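Local structure of glycoside hydrolase, GH17 family (Formosa sp. Hel1_33_131, 6FCG) at residues S145-A150 and N190-L195; A152-F157 and G199-D204; H241-H246 and N368-F373; F348-E351 and W357-A360. The protein probably hydrolyses internal beta-1,3-glucosidic bonds of laminarin, the storage glucan of marine microalgae, as an endo-acting laminarinase. All coordinates share one frame; numbering follows the deposited sequence.

In the fold
The four contacts form two clusters on the barrel of parallel strands. Interactions 1 and 2, centres about 10 Å apart, touch and share helix 143-156, which interaction 1 joins to helix 182-197 and interaction 2 to the loop before strand 206-212; their segments alternate along the chain. Interactions 3 and 4, centres about 7 Å apart, also touch and follow later, interaction 4 lying inside the loop that interaction 3 closes. Centres in different clusters are about 26 to 32 Å apart. The first packs the outer helical layer; the second joins the chain beyond strand 238-241 to the loop between helices 326-342 and 384-388, at the C-terminal side of the strands, probably beside the substrate cleft.

Interaction 1 (S145-A150 and N190-L195); sequences SEIDRA and NHLQAL
Ile147 reaches across from helix 143-156 to His191 and Leu192 of helix 182-197, and packing without a hydrogen bond makes the contact. The backbones stay well apart, with 8.5 Å between the CA atoms of Ile147 and Leu192. The touching branch is CG2 of Ile147, held anti to the backbone N while CG1 stands beside it (chi1 -68°). It meets CD2 of the His191 imidazole at 3.7 Å, approaching the ring obliquely, and CD2 of Leu192 at 4.0 Å. One methyl thus meets two successive residues of the facing helix, the imidazole and a leucine methyl, both ahead of it. Leu192 also packs on Ile164 and Val166 of strand 161-168 and on Ile207 of strand 206-212, so the contact continues into the layer between helices and barrel.

The polar bonds lie on another side of the same turns of helix 143-156. Arg149 NH2 forms a salt bridge with Glu146 OE2 at 2.9 Å, one turn back, meeting the oxygen on its anti side and 28° out of the carboxylate plane. Glu146 OE1 accepts from the backbone N of Val91 and Trp122, and Arg149 NE donates to Val91 O, which ties the pair to neighbouring loops.

Two consecutive outer helices packed side by side over parallel strands are the arrangement of a TIM barrel, the fold of this family.

Interaction 2 (A152-F157 and G199-D204); sequences ALAQEF and GDLSKD
The CA atoms of Gln155 and Leu201 lie 6.8 Å apart, where the last turn of helix 143-156 passes the irregular chain 199-204. That chain is an alpha-to-beta loop of the TIM barrel, leading from helix 182-197 to strand 206-212. It begins with a Schellman motif at Gly199, whose positive phi of 93° turns the chain out of the helix; a CB there would press on the preceding carbonyl oxygen.

One hydrogen bond crosses the contact. Gln155 starts with CG anti to its carbonyl carbon (chi1 -71°) and then runs extended, which carries the amide beyond the helix to the loop backbone. NE2 donates to Asp200 O at 2.9 Å, nearly straight at 169°. The acceptor lies in the plane of the Gln155 amide, whereas the donor is tilted from the plane of the Asp200 carbonyl.

Beside this bond the contact is apolar. Leu201 CD2 touches Gln155 CG and Ala154 CB, each at 4.0 Å, and the Leu201 and Gln155 side chains cross at about a right angle. The aliphatic part of the glutamine therefore packs on the leucine while its amide holds the loop. Ala154 also rests on Val161 and Ile164 of strand 161-168, and Leu201 on Leu195 and Lys196 of helix 182-197, so the pair sits where two helices and the barrel converge.

Farther along the loop, Ser202 OG accepts from the backbone N of Asp204 at 2.9 Å, forming an ST turn.

Interaction 3 (H241-H246 and N368-F373); sequences HTYPMH and NHFGLF
Phe370 makes an aromatic and sulfur-aromatic contact with Tyr243, Met245 and His246, joining the loop before helix 384-388 to the start of helix 244-250, just beyond strand 238-241 of the barrel. The backbones are distant, the nearest CA atoms (Met245 and Phe370) being 10.8 Å apart, and the far end of the phenylalanine ring does the touching. Its CZ atom lies 4.0 Å from His246 CE1 and 4.1 Å from Met245 SD, while Phe370 CE1 is 4.1 Å from Tyr243 CE1. All three approaches are oblique to the ring.

Met245 leaves its backbone with CG anti to N, and bends at chi2 and chi3 (-135° and 65°) bring both SD and CE to the Phe370 end. The same CE methyl lies over one face of the His246 imidazole, toward its rim. Tyr243, at the N-cap position of the helix, sends its hydroxyl to Glu305 OE1 and also packs on Phe350. Glu305 ends the seventh strand, and this tyrosine-to-carboxylate bond is probably the one that recurs in clan GH-A glycosidases.

No hydrogen bond crosses between the segments. Cohesion here probably comes from dispersion and the Met-aromatic interaction, while the polar end of Tyr243 is engaged by Glu305.

Interaction 4 (F348-E351 and W357-A360); sequences FYFE and WKDA
Lys358 and Phe350 approach each other from opposite directions, the lysine chain ending at the edge of the phenyl ring. Its CE lies near the ring plane, 3.4 Å from Phe350 CZ, and NZ follows at 3.7 Å from the same atom. This is an edge approach, not a cation-pi stack over the face. One ring face is occupied instead by Glu351 CB, 3.5 Å above its centre.

The Glu351 side chain runs past that of Lys358 in the reverse sense, with OE2 at 3.7 Å from Lys358 CE. The peptide between Phe350 and Glu351 is cis; a non-prolyl cis peptide at the position of the eighth strand recurs in clan GH-A TIM barrels, the clan of GH17. Phe350 also packs on Tyr89.

Bends at chi3 and chi4 turn the end of Lys358 so that NZ forms its salt bridge with Glu367 OE2, whereas Glu351 OE2 stays 5.0 Å from NZ. Replacing Lys358 by alanine is likely to leave Glu367 without its charged mate and open a gap at the Phe350 edge. Lys358 also makes backbone hydrogen bonds to a second subunit, and Trp357 packs on Asn429 of that neighbouring chain.

Interaction 1 (S145-A150 and N190-L195)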
loop_
_atom_site.group_PDB
_atom_site.type_symbol
_atom_site.label_atom_id
_atom_site.label_comp_id
_atom_site.label_asym_id
_atom_site.label_seq_id
_atom_site.Cartn_x
_atom_site.Cartn_y
_atom_site.Cartn_z
ATOM N N SER A 145 -4.031 49.405 9.406
ATOM C CA SER A 145 -5.293 49.823 8.823
ATOM C C SER A 145 -6.447 48.833 9.114
ATOM O O SER A 145 -7.617 49.251 9.208
ATOM C CB SER A 145 -5.149 50.072 7.339
ATOM O OG SER A 145 -4.818 48.877 6.700
ATOM N N GLU A 146 -6.136 47.541 9.249
ATOM C CA GLU A 146 -7.128 46.558 9.665
ATOM C C GLU A 146 -7.624 46.894 11.085
ATOM O O GLU A 146 -8.823 46.875 11.358
ATOM C CB GLU A 146 -6.548 45.152 9.578
ATOM C CG GLU A 146 -7.396 43.973 10.095
ATOM C CD GLU A 146 -8.403 43.397 9.099
ATOM O OE1 GLU A 146 -9.336 42.560 9.395
ATOM O OE2 GLU A 146 -8.246 43.803 7.959
ATOM N N ILE A 147 -6.715 47.218 11.986
ATOM C CA ILE A 147 -7.125 47.639 13.322
ATOM C C ILE A 147 -7.973 48.939 13.223
ATOM O O ILE A 147 -9.024 49.031 13.872
ATOM C CB ILE A 147 -5.906 47.809 14.265
ATOM C CG1 ILE A 147 -5.266 46.440 14.569
ATOM C CG2 ILE A 147 -6.302 48.536 15.551
ATOM C CD1 ILE A 147 -6.074 45.492 15.432
ATOM N N ASP A 148 -7.534 49.909 12.410
ATOM C CA ASP A 148 -8.310 51.147 12.217
ATOM C C ASP A 148 -9.724 50.855 11.729
ATOM O O ASP A 148 -10.681 51.455 12.210
ATOM C CB ASP A 148 -7.637 52.143 11.227
ATOM C CG ASP A 148 -6.304 52.731 11.744
ATOM O OD1 ASP A 148 -6.017 52.681 12.970
ATOM O OD2 ASP A 148 -5.516 53.203 10.892
ATOM N N ARG A 149 -9.866 49.954 10.770
ATOM C CA ARG A 149 -11.198 49.658 10.245
ATOM C C ARG A 149 -12.109 48.977 11.290
ATOM O O ARG A 149 -13.319 49.185 11.290
ATOM C CB ARG A 149 -11.110 48.833 8.967
ATOM C CG ARG A 149 -10.684 49.625 7.745
ATOM C CD ARG A 149 -10.673 48.786 6.465
ATOM N NE ARG A 149 -9.881 47.543 6.545
ATOM C CZ ARG A 149 -8.606 47.374 6.194
ATOM N NH1 ARG A 149 -7.884 48.382 5.752
ATOM N NH2 ARG A 149 -8.029 46.173 6.331
ATOM N N ALA A 150 -11.511 48.178 12.157
ATOM C CA ALA A 150 -12.219 47.488 13.215
ATOM C C ALA A 150 -12.755 48.515 14.188
ATOM O O ALA A 150 -13.900 48.439 14.634
ATOM C CB ALA A 150 -11.283 46.517 13.922
ATOM N N ASN A 190 -2.973 46.429 23.249
ATOM C CA ASN A 190 -2.663 47.597 24.071
ATOM C C ASN A 190 -3.140 48.870 23.399
ATOM O O ASN A 190 -3.635 49.763 24.070
ATOM C CB ASN A 190 -1.157 47.682 24.405
ATOM C CG ASN A 190 -0.760 46.797 25.601
ATOM O OD1 ASN A 190 -1.595 46.411 26.431
ATOM N ND2 ASN A 190 0.524 46.504 25.710
ATOM N N HIS A 191 -2.985 48.946 22.084
ATOM C CA HIS A 191 -3.494 50.068 21.310
ATOM C C HIS A 191 -4.998 50.265 21.534
ATOM O O HIS A 191 -5.455 51.381 21.771
ATOM C CB HIS A 191 -3.214 49.815 19.833
ATOM C CG HIS A 191 -3.801 50.832 18.898
ATOM N ND1 HIS A 191 -3.150 51.990 18.529
ATOM C CD2 HIS A 191 -4.960 50.818 18.200
ATOM C CE1 HIS A 191 -3.900 52.664 17.672
ATOM N NE2 HIS A 191 -5.002 51.973 17.452
ATOM N N LEU A 192 -5.742 49.162 21.471
ATOM C CA LEU A 192 -7.191 49.181 21.666
ATOM C C LEU A 192 -7.596 49.502 23.111
ATOM O O LEU A 192 -8.544 50.257 23.321
ATOM C CB LEU A 192 -7.822 47.855 21.210
ATOM C CG LEU A 192 -7.806 47.536 19.703
ATOM C CD1 LEU A 192 -8.385 46.157 19.459
ATOM C CD2 LEU A 192 -8.579 48.540 18.879
ATOM N N GLN A 193 -6.884 48.953 24.092
ATOM C CA GLN A 193 -7.127 49.306 25.501
ATOM C C GLN A 193 -6.846 50.792 25.800
ATOM O O GLN A 193 -7.546 51.395 26.616
ATOM C CB GLN A 193 -6.290 48.446 26.454
ATOM C CG GLN A 193 -6.575 46.942 26.466
ATOM C CD GLN A 193 -7.993 46.569 26.852
ATOM O OE1 GLN A 193 -8.843 47.435 27.002
ATOM N NE2 GLN A 193 -8.241 45.284 27.060
ATOM N N ALA A 194 -5.847 51.361 25.118
ATOM C CA ALA A 194 -5.511 52.793 25.212
ATOM C C ALA A 194 -6.589 53.690 24.584
ATOM O O ALA A 194 -6.947 54.714 25.173
ATOM C CB ALA A 194 -4.155 53.087 24.573
ATOM N N LEU A 195 -7.107 53.314 23.410
ATOM C CA LEU A 195 -8.274 54.004 22.835
ATOM C C LEU A 195 -9.496 53.986 23.756
ATOM O O LEU A 195 -10.249 54.950 23.773
ATOM C CB LEU A 195 -8.674 53.424 21.493
ATOM C CG LEU A 195 -7.734 53.629 20.301
ATOM C CD1 LEU A 195 -8.359 52.926 19.078
ATOM C CD2 LEU A 195 -7.428 55.096 19.991
#

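Interaction 2 (A152-F157 and G199-D204)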
loop_
_atom_site.group_PDB
_atom_site.type_symbol
_atom_site.label_atom_id
_atom_site.label_comp_id
_atom_site.label_asym_id
_atom_site.label_seq_id
_atom_site.Cartn_x
_atom_site.Cartn_y
_atom_site.Cartn_z
ATOM N N ALA A 152 -13.297 51.773 13.629
ATOM C CA ALA A 152 -14.350 52.522 12.937
ATOM C C ALA A 152 -15.702 51.801 12.990
ATOM O O ALA A 152 -16.741 52.440 13.242
ATOM C CB ALA A 152 -13.968 52.816 11.485
ATOM N N LEU A 153 -15.692 50.484 12.770
ATOM C CA LEU A 153 -16.921 49.691 12.861
ATOM C C LEU A 153 -17.474 49.600 14.281
ATOM O O LEU A 153 -18.675 49.670 14.456
ATOM C CB LEU A 153 -16.711 48.299 12.287
ATOM C CG LEU A 153 -16.473 48.301 10.768
ATOM C CD1 LEU A 153 -16.085 46.893 10.309
ATOM C CD2 LEU A 153 -17.672 48.837 9.983
ATOM N N ALA A 154 -16.614 49.472 15.281
ATOM C CA ALA A 154 -17.083 49.436 16.662
ATOM C C ALA A 154 -17.736 50.765 17.053
ATOM O O ALA A 154 -18.668 50.804 17.880
ATOM C CB ALA A 154 -15.933 49.102 17.604
ATOM N N GLN A 155 -17.217 51.848 16.469
ATOM C CA GLN A 155 -17.744 53.196 16.660
ATOM C C GLN A 155 -19.053 53.431 15.914
ATOM O O GLN A 155 -19.946 53.993 16.485
ATOM C CB GLN A 155 -16.710 54.239 16.240
ATOM C CG GLN A 155 -15.520 54.333 17.188
ATOM C CD GLN A 155 -14.334 55.126 16.635
ATOM O OE1 GLN A 155 -14.199 55.323 15.428
ATOM N NE2 GLN A 155 -13.450 55.542 17.516
ATOM N N GLU A 156 -19.163 53.058 14.645
ATOM C CA GLU A 156 -20.418 53.253 13.920
ATOM C C GLU A 156 -21.528 52.348 14.470
ATOM O O GLU A 156 -22.687 52.720 14.385
ATOM C CB GLU A 156 -20.249 53.017 12.407
ATOM C CG GLU A 156 -21.433 53.470 11.537
ATOM C CD GLU A 156 -21.177 53.293 10.011
ATOM O OE1 GLU A 156 -20.051 52.920 9.586
ATOM O OE2 GLU A 156 -22.109 53.502 9.204
ATOM N N PHE A 157 -21.192 51.179 15.036
ATOM C CA PHE A 157 -22.209 50.207 15.465
ATOM C C PHE A 157 -21.983 49.732 16.890
ATOM O O PHE A 157 -21.957 48.522 17.163
ATOM C CB PHE A 157 -22.236 48.981 14.548
ATOM C CG PHE A 157 -22.397 49.291 13.097
ATOM C CD1 PHE A 157 -21.295 49.518 12.299
ATOM C CD2 PHE A 157 -23.646 49.259 12.499
ATOM C CE1 PHE A 157 -21.422 49.752 10.932
ATOM C CE2 PHE A 157 -23.795 49.502 11.135
ATOM C CZ PHE A 157 -22.673 49.754 10.352
ATOM N N GLY A 199 -11.174 57.376 25.696
ATOM C CA GLY A 199 -12.580 57.672 25.398
ATOM C C GLY A 199 -13.032 57.526 23.947
ATOM O O GLY A 199 -14.212 57.754 23.668
ATOM N N ASP A 200 -12.142 57.103 23.043
ATOM C CA ASP A 200 -12.513 56.859 21.636
ATOM C C ASP A 200 -13.329 55.561 21.427
ATOM O O ASP A 200 -13.934 55.366 20.374
ATOM C CB ASP A 200 -11.274 56.825 20.723
ATOM C CG ASP A 200 -10.608 58.196 20.544
ATOM O OD1 ASP A 200 -11.191 59.235 20.934
ATOM O OD2 ASP A 200 -9.486 58.229 19.982
ATOM N N LEU A 201 -13.297 54.667 22.409
ATOM C CA LEU A 201 -14.109 53.446 22.400
ATOM C C LEU A 201 -14.737 53.314 23.758
ATOM O O LEU A 201 -14.166 53.781 24.746
ATOM C CB LEU A 201 -13.244 52.186 22.139
ATOM C CG LEU A 201 -12.658 51.995 20.740
ATOM C CD1 LEU A 201 -11.654 50.867 20.729
ATOM C CD2 LEU A 201 -13.752 51.761 19.706
ATOM N N SER A 202 -15.903 52.683 23.802
ATOM C CA SER A 202 -16.606 52.453 25.042
ATOM C C SER A 202 -15.726 51.703 26.030
ATOM O O SER A 202 -15.000 50.809 25.681
ATOM C CB SER A 202 -17.884 51.655 24.790
ATOM O OG SER A 202 -18.247 50.926 25.945
ATOM N N LYS A 203 -15.827 52.054 27.297
ATOM C CA LYS A 203 -15.092 51.335 28.343
ATOM C C LYS A 203 -15.579 49.909 28.562
ATOM O O LYS A 203 -14.845 49.102 29.147
ATOM C CB LYS A 203 -15.061 52.140 29.636
ATOM C CG LYS A 203 -13.954 53.167 29.580
ATOM C CD LYS A 203 -13.976 54.075 30.778
ATOM C CE LYS A 203 -12.900 55.162 30.708
ATOM N NZ LYS A 203 -13.054 55.977 31.941
ATOM N N ASP A 204 -16.800 49.614 28.108
ATOM C CA ASP A 204 -17.368 48.262 28.195
ATOM C C ASP A 204 -17.081 47.311 27.012
ATOM O O ASP A 204 -17.483 46.139 27.050
ATOM C CB ASP A 204 -18.875 48.370 28.377
ATOM C CG ASP A 204 -19.268 48.985 29.716
ATOM O OD1 ASP A 204 -18.725 48.559 30.759
ATOM O OD2 ASP A 204 -20.162 49.865 29.722
#

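Interaction 3 (H241-H246 and N368-F373)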
loop_
_atom_site.group_PDB
_atom_site.type_symbol
_atom_site.label_atom_id
_atom_site.label_comp_id
_atom_site.label_asym_id
_atom_site.label_seq_id
_atom_site.Cartn_x
_atom_site.Cartn_y
_atom_site.Cartn_z
ATOM N N HIS A 241 -9.412 28.230 21.255
ATOM C CA HIS A 241 -9.863 27.206 20.292
ATOM C C HIS A 241 -9.378 25.807 20.675
ATOM O O HIS A 241 -8.216 25.648 21.040
ATOM C CB HIS A 241 -9.351 27.494 18.871
ATOM C CG HIS A 241 -9.669 28.870 18.363
ATOM N ND1 HIS A 241 -9.385 29.247 17.068
ATOM C CD2 HIS A 241 -10.255 29.943 18.949
ATOM C CE1 HIS A 241 -9.771 30.494 16.881
ATOM N NE2 HIS A 241 -10.299 30.941 18.007
ATOM N N THR A 242 -10.249 24.807 20.476
ATOM C CA THR A 242 -9.886 23.402 20.652
ATOM C C THR A 242 -10.624 22.550 19.641
ATOM O O THR A 242 -11.820 22.740 19.444
ATOM C CB THR A 242 -10.179 22.924 22.082
ATOM O OG1 THR A 242 -9.970 21.518 22.168
ATOM C CG2 THR A 242 -11.608 23.244 22.497
ATOM N N TYR A 243 -9.910 21.605 19.015
ATOM C CA TYR A 243 -10.448 20.827 17.892
ATOM C C TYR A 243 -10.185 19.328 17.968
ATOM O O TYR A 243 -9.337 18.796 17.262
ATOM C CB TYR A 243 -9.926 21.396 16.565
ATOM C CG TYR A 243 -10.822 22.471 15.950
ATOM C CD1 TYR A 243 -11.958 22.114 15.235
ATOM C CD2 TYR A 243 -10.522 23.833 16.097
ATOM C CE1 TYR A 243 -12.775 23.075 14.678
ATOM C CE2 TYR A 243 -11.330 24.817 15.550
ATOM C CZ TYR A 243 -12.456 24.435 14.843
ATOM O OH TYR A 243 -13.270 25.365 14.260
ATOM N N PRO A 244 -10.938 18.627 18.832
ATOM C CA PRO A 244 -10.856 17.165 18.871
ATOM C C PRO A 244 -11.010 16.515 17.484
ATOM O O PRO A 244 -10.282 15.561 17.203
ATOM C CB PRO A 244 -12.011 16.754 19.814
ATOM C CG PRO A 244 -12.438 17.976 20.514
ATOM C CD PRO A 244 -11.708 19.166 19.976
ATOM N N MET A 245 -11.945 16.997 16.650
ATOM C CA MET A 245 -12.183 16.372 15.341
ATOM C C MET A 245 -10.881 16.222 14.574
ATOM O O MET A 245 -10.564 15.167 14.074
ATOM C CB MET A 245 -13.171 17.162 14.498
ATOM C CG MET A 245 -13.651 16.396 13.269
ATOM S SD MET A 245 -13.668 17.364 11.752
ATOM C CE MET A 245 -11.950 17.735 11.483
ATOM N N HIS A 246 -10.112 17.298 14.511
ATOM C CA HIS A 246 -8.815 17.253 13.853
ATOM C C HIS A 246 -7.859 16.288 14.522
ATOM O O HIS A 246 -7.106 15.621 13.840
ATOM C CB HIS A 246 -8.207 18.654 13.770
ATOM C CG HIS A 246 -8.891 19.515 12.767
ATOM N ND1 HIS A 246 -9.651 20.614 13.105
ATOM C CD2 HIS A 246 -8.977 19.401 11.426
ATOM C CE1 HIS A 246 -10.146 21.162 12.009
ATOM N NE2 HIS A 246 -9.748 20.444 10.976
ATOM N N ASN A 368 -15.286 22.635 4.063
ATOM C CA ASN A 368 -16.553 23.046 3.476
ATOM C C ASN A 368 -17.779 22.473 4.178
ATOM O O ASN A 368 -18.878 22.652 3.699
ATOM C CB ASN A 368 -16.617 22.638 1.980
ATOM C CG ASN A 368 -15.435 23.162 1.160
ATOM O OD1 ASN A 368 -15.004 24.321 1.316
ATOM N ND2 ASN A 368 -14.888 22.314 0.291
ATOM N N HIS A 369 -17.623 21.774 5.286
ATOM C CA HIS A 369 -18.748 21.020 5.840
ATOM C C HIS A 369 -18.928 21.198 7.329
ATOM O O HIS A 369 -19.516 20.343 8.015
ATOM C CB HIS A 369 -18.633 19.532 5.457
ATOM C CG HIS A 369 -18.749 19.293 3.984
ATOM N ND1 HIS A 369 -19.957 19.302 3.316
ATOM C CD2 HIS A 369 -17.804 19.057 3.044
ATOM C CE1 HIS A 369 -19.753 19.074 2.030
ATOM N NE2 HIS A 369 -18.455 18.919 1.840
ATOM N N PHE A 370 -18.495 22.340 7.834
ATOM C CA PHE A 370 -18.626 22.597 9.267
ATOM C C PHE A 370 -19.983 23.199 9.712
ATOM O O PHE A 370 -20.216 23.355 10.901
ATOM C CB PHE A 370 -17.476 23.469 9.742
ATOM C CG PHE A 370 -16.231 22.706 10.020
ATOM C CD1 PHE A 370 -16.035 22.121 11.270
ATOM C CD2 PHE A 370 -15.247 22.594 9.058
ATOM C CE1 PHE A 370 -14.888 21.430 11.541
ATOM C CE2 PHE A 370 -14.083 21.898 9.327
ATOM C CZ PHE A 370 -13.904 21.322 10.566
ATOM N N GLY A 371 -20.863 23.509 8.763
ATOM C CA GLY A 371 -22.136 24.107 9.066
ATOM C C GLY A 371 -23.066 23.244 9.878
ATOM O O GLY A 371 -22.926 22.022 9.911
ATOM N N LEU A 372 -23.999 23.906 10.573
ATOM C CA LEU A 372 -25.208 23.258 11.078
ATOM C C LEU A 372 -26.217 23.152 9.940
ATOM O O LEU A 372 -27.101 22.285 9.948
ATOM C CB LEU A 372 -25.789 24.031 12.237
ATOM C CG LEU A 372 -24.856 24.316 13.396
ATOM C CD1 LEU A 372 -25.551 25.235 14.380
ATOM C CD2 LEU A 372 -24.396 23.051 14.090
ATOM N N PHE A 373 -26.102 24.049 8.968
ATOM C CA PHE A 373 -26.913 24.015 7.744
ATOM C C PHE A 373 -26.006 23.790 6.550
ATOM O O PHE A 373 -24.805 24.151 6.590
ATOM C CB PHE A 373 -27.627 25.369 7.495
ATOM C CG PHE A 373 -28.562 25.801 8.582
ATOM C CD1 PHE A 373 -28.124 26.548 9.650
ATOM C CD2 PHE A 373 -29.919 25.479 8.510
ATOM C CE1 PHE A 373 -28.996 26.932 10.641
ATOM C CE2 PHE A 373 -30.795 25.865 9.512
ATOM C CZ PHE A 373 -30.333 26.604 10.570
#

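Interaction 4 (F348-E351 and W357-A360)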
loop_
_atom_site.group_PDB
_atom_site.type_symbol
_atom_site.label_atom_id
_atom_site.label_comp_id
_atom_site.label_asym_id
_atom_site.label_seq_id
_atom_site.Cartn_x
_atom_site.Cartn_y
_atom_site.Cartn_z
ATOM N N PHE A 348 -18.488 30.018 20.476
ATOM C CA PHE A 348 -18.732 30.485 19.121
ATOM C C PHE A 348 -18.536 29.283 18.217
ATOM O O PHE A 348 -17.517 29.148 17.561
ATOM C CB PHE A 348 -17.788 31.629 18.778
ATOM C CG PHE A 348 -18.085 32.913 19.537
ATOM C CD1 PHE A 348 -17.651 33.092 20.845
ATOM C CD2 PHE A 348 -18.816 33.933 18.940
ATOM C CE1 PHE A 348 -17.945 34.255 21.524
ATOM C CE2 PHE A 348 -19.094 35.094 19.611
ATOM C CZ PHE A 348 -18.656 35.267 20.908
ATOM N N TYR A 349 -19.540 28.414 18.161
ATOM C CA TYR A 349 -19.378 27.106 17.581
ATOM C C TYR A 349 -19.133 27.269 16.071
ATOM O O TYR A 349 -19.751 28.135 15.408
ATOM C CB TYR A 349 -20.608 26.221 17.890
ATOM C CG TYR A 349 -20.485 24.834 17.268
ATOM C CD1 TYR A 349 -19.870 23.831 17.940
ATOM C CD2 TYR A 349 -20.988 24.568 16.006
ATOM C CE1 TYR A 349 -19.729 22.590 17.388
ATOM C CE2 TYR A 349 -20.846 23.334 15.436
ATOM C CZ TYR A 349 -20.225 22.342 16.151
ATOM O OH TYR A 349 -20.085 21.087 15.613
ATOM N N PHE A 350 -18.255 26.435 15.526
ATOM C CA PHE A 350 -17.928 26.486 14.107
ATOM C C PHE A 350 -18.674 25.400 13.314
ATOM O O PHE A 350 -18.377 24.190 13.482
ATOM C CB PHE A 350 -16.427 26.358 13.892
ATOM C CG PHE A 350 -15.994 26.917 12.592
ATOM C CD1 PHE A 350 -15.732 28.263 12.479
ATOM C CD2 PHE A 350 -15.958 26.133 11.456
ATOM C CE1 PHE A 350 -15.410 28.835 11.263
ATOM C CE2 PHE A 350 -15.631 26.699 10.224
ATOM C CZ PHE A 350 -15.359 28.065 10.133
ATOM N N GLU A 351 -19.652 25.751 12.466
ATOM C CA GLU A 351 -20.059 27.124 12.107
ATOM C C GLU A 351 -21.564 27.126 11.760
ATOM O O GLU A 351 -22.203 26.067 11.743
ATOM C CB GLU A 351 -19.170 27.745 11.000
ATOM C CG GLU A 351 -19.435 27.301 9.578
ATOM C CD GLU A 351 -18.640 27.974 8.486
ATOM O OE1 GLU A 351 -18.755 29.192 8.235
ATOM O OE2 GLU A 351 -17.933 27.194 7.829
ATOM N N TRP A 357 -16.072 27.991 -0.089
ATOM C CA TRP A 357 -14.817 28.649 -0.537
ATOM C C TRP A 357 -13.546 28.190 0.240
ATOM O O TRP A 357 -12.449 28.538 -0.163
ATOM C CB TRP A 357 -14.936 30.185 -0.439
ATOM C CG TRP A 357 -15.246 30.653 0.947
ATOM C CD1 TRP A 357 -16.468 30.867 1.472
ATOM C CD2 TRP A 357 -14.305 30.954 1.984
ATOM N NE1 TRP A 357 -16.363 31.282 2.774
ATOM C CE2 TRP A 357 -15.044 31.330 3.119
ATOM C CE3 TRP A 357 -12.915 30.952 2.062
ATOM C CZ2 TRP A 357 -14.448 31.671 4.326
ATOM C CZ3 TRP A 357 -12.319 31.294 3.264
ATOM C CH2 TRP A 357 -13.092 31.648 4.388
ATOM N N LYS A 358 -13.712 27.476 1.355
ATOM C CA LYS A 358 -12.612 27.246 2.276
ATOM C C LYS A 358 -11.647 26.213 1.751
ATOM O O LYS A 358 -10.447 26.307 1.998
ATOM C CB LYS A 358 -13.117 26.862 3.669
ATOM C CG LYS A 358 -13.673 28.056 4.426
ATOM C CD LYS A 358 -14.756 27.668 5.436
ATOM C CE LYS A 358 -14.370 27.706 6.908
ATOM N NZ LYS A 358 -12.964 27.543 7.296
ATOM N N ASP A 359 -12.174 25.212 1.073
ATOM C CA ASP A 359 -11.380 24.271 0.283
ATOM C C ASP A 359 -12.016 24.297 -1.124
ATOM O O ASP A 359 -12.723 23.383 -1.537
ATOM C CB ASP A 359 -11.384 22.860 0.931
ATOM C CG ASP A 359 -10.328 21.910 0.351
ATOM O OD1 ASP A 359 -9.696 22.229 -0.691
ATOM O OD2 ASP A 359 -10.159 20.816 0.950
ATOM N N ALA A 360 -11.747 25.396 -1.822
ATOM C CA ALA A 360 -12.434 25.735 -3.067
ATOM C C ALA A 360 -12.338 24.651 -4.136
ATOM O O ALA A 360 -13.326 24.336 -4.763
ATOM C CB ALA A 360 -11.907 27.061 -3.600
#